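PDB 6K10: aldehyde dehydrogenase from Staphylococcus aureus, which oxidises the carotenoid aldehyde 4,4'-diaponeurosporenal to 4,4'-diaponeurosporenoate with NAD+ in the biosynthesis of staphyloxanthin. Local coordinates for residues A[99-102]-A[103-106]; A[244-247]-A[248-252]. The protein carries 1 engineered substitution. All coordinates share one frame; numbering follows the deposited sequence.

How the contacts relate
Both contacts are tight turns in the aldehyde dehydrogenase chain, but they serve different places. The centre of contact 1 lies about 39 Å from the centre of the chain, at its surface, where the second subunit comes close. Contact 2 is buried, its centre about 13 Å from the same point, and carries Ser251, the engineered replacement of the predicted active-site cysteine. There the side chain of Thr250 is about 11 Å from that of Glu217, the other predicted active-site residue. The two contacts lie on opposite sides of the chain's centre. Their own centres are about 51 Å apart and their nearest atoms about 34 Å, so they do not touch. Contact 1 comes first along the chain.

Contact 1. Residues A[99-102]-A[103-106]; sequences YLFP and TKSY
Thr103 turns back on Leu100 and grips its carbonyl oxygen twice. The backbone bond runs from Thr103 N to Leu100 O at 2.9 Å. The hydroxyl bond is shorter, with Thr103 OG1 donating to Leu100 O at 2.6 Å. OG1 sits beside the backbone N of its own residue (chi1 -53°), and this places both donors next to the same acceptor. Each is tilted moderately from the carbonyl plane, and OG1 lies nearer the line of the C=O bond. The hydroxyl bond holds the threonine side chain in this rotation, while the N-H bond closes the turn.

The peptide between Phe101 and Pro102 is cis. With the bond from Thr103 N to Leu100 O, this makes residues 100-103 a type VIa beta turn. Pro102 CB lies over one face of the Phe101 ring, 3.8 Å above the plane and displaced toward the rim. CG of Phe101 stands anti to its backbone N (chi1 -175°). The ring therefore runs beside the Lys104 chain, and both side chains point the same way. Lys104 bends at chi2 (-42°), which brings its end back over the turn. Lys104 NZ reaches Phe101 CE2 at 3.5 Å, approaching the ring obliquely. On the way Lys104 CE passes Pro102 O at 3.5 Å, a carbon contact rather than a bond.

Pro102 also packs on Leu444, and Thr103 on Lys440 and Ile438. Just before the turn, Tyr99 meets the ring of Phe463 in helix 457-465. Ser105 OG bonds to Thr96 and to Asn406 of the second subunit. The turn thus leads from the loop after strand 92-94 into strand 104-118, which pairs antiparallel with strands 92-94 and 432-439 beside the subunit interface.

Contact 2. Residues A[244-247]-A[248-252]; sequences FTNA and GQTSV. Engineered in segment 248-252: Ser251 (natural residue Cys).
Gly248 N donates to Thr245 O at 3.1 Å and closes a type I' turn with Asn246 and Ala247 at its centre. Gly248 is also left-handed and is central to the next turn, 246-249; at its backbone angles a side chain would be jammed against Ala247 O.

Gln249 follows, and it grips Asn246 O twice. Gln249 N and Gln249 NE2 each lie 3.0 Å from Asn246 O and reach it from opposite faces of the carbonyl plane. The oxygen lies in the amide plane of Gln249. In return Asn246 ND2 donates to Gln249 O at 2.9 Å, less straight (133° at the hydrogen). The asparagine's CG is anti to its backbone N (chi1 -155°), which swings the amide toward Gln249. The two side chains cross at about a right angle. Asn122 bonds to both Asn246 ND2 and Gln249 O, and NE2 has a further partner in Arg291 O.

Thr250 OG1 lies 2.6 Å from the oxygen of water 1, which donates to Thr245 O. Thr250 OG1 also bonds to Tyr123 OH.

Ser251 is engineered and stands where the predicted catalytic cysteine would be.

The inverse gamma turn centred on Gln249 and the cross-bonded amides shape the buried loop after helix 232-244 that carries the predicted position of the catalytic cysteine, the nucleophile in aldehyde dehydrogenases.

Contact 1. Residues A[99-102]-A[103-106]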
loop_
_atom_site.group_PDB
_atom_site.type_symbol
_atom_site.label_atom_id
_atom_site.label_comp_id
_atom_site.label_asym_id
_atom_site.label_seq_id
_atom_site.Cartn_x
_atom_site.Cartn_y
_atom_site.Cartn_z
ATOM N N TYR A 99 19.767 -16.260 -15.483
ATOM C CA TYR A 99 18.927 -17.280 -16.101
ATOM C C TYR A 99 17.817 -16.684 -16.958
ATOM O O TYR A 99 17.246 -17.397 -17.789
ATOM C CB TYR A 99 18.341 -18.208 -15.033
ATOM C CG TYR A 99 17.432 -17.550 -14.017
ATOM C CD1 TYR A 99 16.064 -17.455 -14.238
ATOM C CD2 TYR A 99 17.935 -17.061 -12.817
ATOM C CE1 TYR A 99 15.226 -16.870 -13.306
ATOM C CE2 TYR A 99 17.103 -16.479 -11.876
ATOM C CZ TYR A 99 15.750 -16.381 -12.128
ATOM O OH TYR A 99 14.917 -15.799 -11.200
ATOM N N LEU A 100 17.505 -15.399 -16.790
ATOM C CA LEU A 100 16.517 -14.742 -17.634
ATOM C C LEU A 100 17.130 -13.995 -18.812
ATOM O O LEU A 100 16.386 -13.546 -19.689
ATOM C CB LEU A 100 15.666 -13.771 -16.808
ATOM C CG LEU A 100 14.708 -14.403 -15.799
ATOM C CD1 LEU A 100 13.758 -13.358 -15.241
ATOM C CD2 LEU A 100 13.937 -15.549 -16.439
ATOM N N PHE A 101 18.452 -13.846 -18.852
ATOM C CA PHE A 101 19.135 -13.219 -19.984
ATOM C C PHE A 101 18.691 -13.910 -21.275
ATOM O O PHE A 101 18.577 -15.136 -21.307
ATOM C CB PHE A 101 20.657 -13.305 -19.800
ATOM C CG PHE A 101 21.445 -12.586 -20.857
ATOM C CD1 PHE A 101 21.752 -13.202 -22.059
ATOM C CD2 PHE A 101 21.878 -11.288 -20.646
ATOM C CE1 PHE A 101 22.471 -12.533 -23.032
ATOM C CE2 PHE A 101 22.600 -10.616 -21.614
ATOM C CZ PHE A 101 22.897 -11.240 -22.808
ATOM N N PRO A 102 18.447 -13.141 -22.352
ATOM C CA PRO A 102 18.679 -11.713 -22.614
ATOM C C PRO A 102 17.569 -10.743 -22.199
ATOM O O PRO A 102 17.502 -9.646 -22.755
ATOM C CB PRO A 102 18.827 -11.683 -24.134
ATOM C CG PRO A 102 17.876 -12.740 -24.590
ATOM C CD PRO A 102 17.929 -13.829 -23.548
ATOM N N THR A 103 16.720 -11.124 -21.250
ATOM C CA THR A 103 15.640 -10.240 -20.833
ATOM C C THR A 103 16.191 -8.986 -20.158
ATOM O O THR A 103 17.156 -9.045 -19.393
ATOM C CB THR A 103 14.693 -10.976 -19.884
ATOM O OG1 THR A 103 14.262 -12.200 -20.494
ATOM C CG2 THR A 103 13.482 -10.127 -19.558
ATOM N N LYS A 104 15.579 -7.844 -20.469
ATOM C CA LYS A 104 15.843 -6.579 -19.796
ATOM C C LYS A 104 14.625 -6.221 -18.957
ATOM O O LYS A 104 13.489 -6.369 -19.413
ATOM C CB LYS A 104 16.124 -5.455 -20.801
ATOM C CG LYS A 104 17.275 -5.713 -21.762
ATOM C CD LYS A 104 18.477 -6.339 -21.078
ATOM C CE LYS A 104 19.460 -6.879 -22.106
ATOM N NZ LYS A 104 20.474 -7.777 -21.489
ATOM N N SER A 105 14.854 -5.746 -17.735
ATOM C CA SER A 105 13.778 -5.500 -16.781
ATOM C C SER A 105 13.705 -4.021 -16.426
ATOM O O SER A 105 14.733 -3.360 -16.264
ATOM C CB SER A 105 13.962 -6.344 -15.517
ATOM O OG SER A 105 14.044 -7.724 -15.835
ATOM N N TYR A 106 12.478 -3.517 -16.289
ATOM C CA TYR A 106 12.218 -2.106 -16.034
ATOM C C TYR A 106 11.031 -1.946 -15.101
ATOM O O TYR A 106 10.201 -2.844 -14.957
ATOM C CB TYR A 106 11.932 -1.327 -17.328
ATOM C CG TYR A 106 12.926 -1.557 -18.433
ATOM C CD1 TYR A 106 14.070 -0.779 -18.529
ATOM C CD2 TYR A 106 12.724 -2.552 -19.380
ATOM C CE1 TYR A 106 14.988 -0.984 -19.538
ATOM C CE2 TYR A 106 13.636 -2.765 -20.391
ATOM C CZ TYR A 106 14.763 -1.981 -20.467
ATOM O OH TYR A 106 15.671 -2.196 -21.476
#

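Contact 2. Residues A[244-247]-A[248-252]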
loop_
_atom_site.group_PDB
_atom_site.type_symbol
_atom_site.label_atom_id
_atom_site.label_comp_id
_atom_site.label_asym_id
_atom_site.label_seq_id
_atom_site.Cartn_x
_atom_site.Cartn_y
_atom_site.Cartn_z
ATOM N N PHE A 244 1.634 21.110 23.097
ATOM C CA PHE A 244 0.882 22.356 23.135
ATOM C C PHE A 244 1.070 23.217 21.893
ATOM O O PHE A 244 0.463 24.288 21.799
ATOM C CB PHE A 244 1.243 23.118 24.411
ATOM C CG PHE A 244 0.836 22.381 25.650
ATOM C CD1 PHE A 244 -0.505 22.264 25.981
ATOM C CD2 PHE A 244 1.775 21.744 26.441
ATOM C CE1 PHE A 244 -0.898 21.557 27.101
ATOM C CE2 PHE A 244 1.388 21.037 27.565
ATOM C CZ PHE A 244 0.049 20.945 27.895
ATOM N N THR A 245 1.882 22.770 20.940
ATOM C CA THR A 245 1.766 23.262 19.576
ATOM C C THR A 245 0.354 23.001 19.062
ATOM O O THR A 245 -0.204 21.919 19.266
ATOM C CB THR A 245 2.797 22.571 18.677
ATOM O OG1 THR A 245 4.114 23.025 19.014
ATOM C CG2 THR A 245 2.523 22.856 17.204
ATOM N N ASN A 246 -0.231 24.011 18.413
ATOM C CA ASN A 246 -1.589 23.936 17.863
ATOM C C ASN A 246 -2.624 23.620 18.939
ATOM O O ASN A 246 -3.676 23.042 18.651
ATOM C CB ASN A 246 -1.677 22.916 16.722
ATOM C CG ASN A 246 -2.817 23.211 15.761
ATOM O OD1 ASN A 246 -3.236 24.359 15.608
ATOM N ND2 ASN A 246 -3.327 22.170 15.114
ATOM N N ALA A 247 -2.329 23.997 20.185
ATOM C CA ALA A 247 -3.219 23.765 21.324
ATOM C C ALA A 247 -3.595 22.290 21.450
ATOM O O ALA A 247 -4.715 21.942 21.824
ATOM C CB ALA A 247 -4.472 24.640 21.234
ATOM N N GLY A 248 -2.650 21.410 21.128
ATOM C CA GLY A 248 -2.869 19.984 21.265
ATOM C C GLY A 248 -3.637 19.327 20.141
ATOM O O GLY A 248 -3.872 18.115 20.204
ATOM N N GLN A 249 -4.023 20.076 19.112
ATOM C CA GLN A 249 -4.842 19.539 18.027
ATOM C C GLN A 249 -3.934 18.934 16.953
ATOM O O GLN A 249 -3.810 19.425 15.830
ATOM C CB GLN A 249 -5.753 20.630 17.479
ATOM C CG GLN A 249 -6.620 21.247 18.576
ATOM C CD GLN A 249 -7.344 22.505 18.143
ATOM O OE1 GLN A 249 -8.565 22.510 17.989
ATOM N NE2 GLN A 249 -6.593 23.587 17.963
ATOM N N THR A 250 -3.294 17.830 17.332
ATOM C CA THR A 250 -2.323 17.148 16.488
ATOM C C THR A 250 -2.470 15.646 16.677
ATOM O O THR A 250 -2.597 15.165 17.806
ATOM C CB THR A 250 -0.890 17.582 16.825
ATOM O OG1 THR A 250 -0.813 19.013 16.832
ATOM C CG2 THR A 250 0.095 17.034 15.804
ATOM N N SER A 251 -2.450 14.910 15.564
ATOM C CA SER A 251 -2.622 13.465 15.645
ATOM C C SER A 251 -1.424 12.775 16.283
ATOM O O SER A 251 -1.571 11.673 16.824
ATOM C CB SER A 251 -2.892 12.893 14.253
ATOM O OG SER A 251 -1.793 13.115 13.388
ATOM N N VAL A 252 -0.250 13.395 16.248
ATOM C CA VAL A 252 0.940 12.836 16.875
ATOM C C VAL A 252 1.320 13.617 18.133
ATOM O O VAL A 252 2.430 13.476 18.642
ATOM C CB VAL A 252 2.112 12.760 15.883
ATOM C CG1 VAL A 252 1.727 11.915 14.671
ATOM C CG2 VAL A 252 2.528 14.145 15.447
HETATM O O HOH W 1 0.173 19.494 19.243
#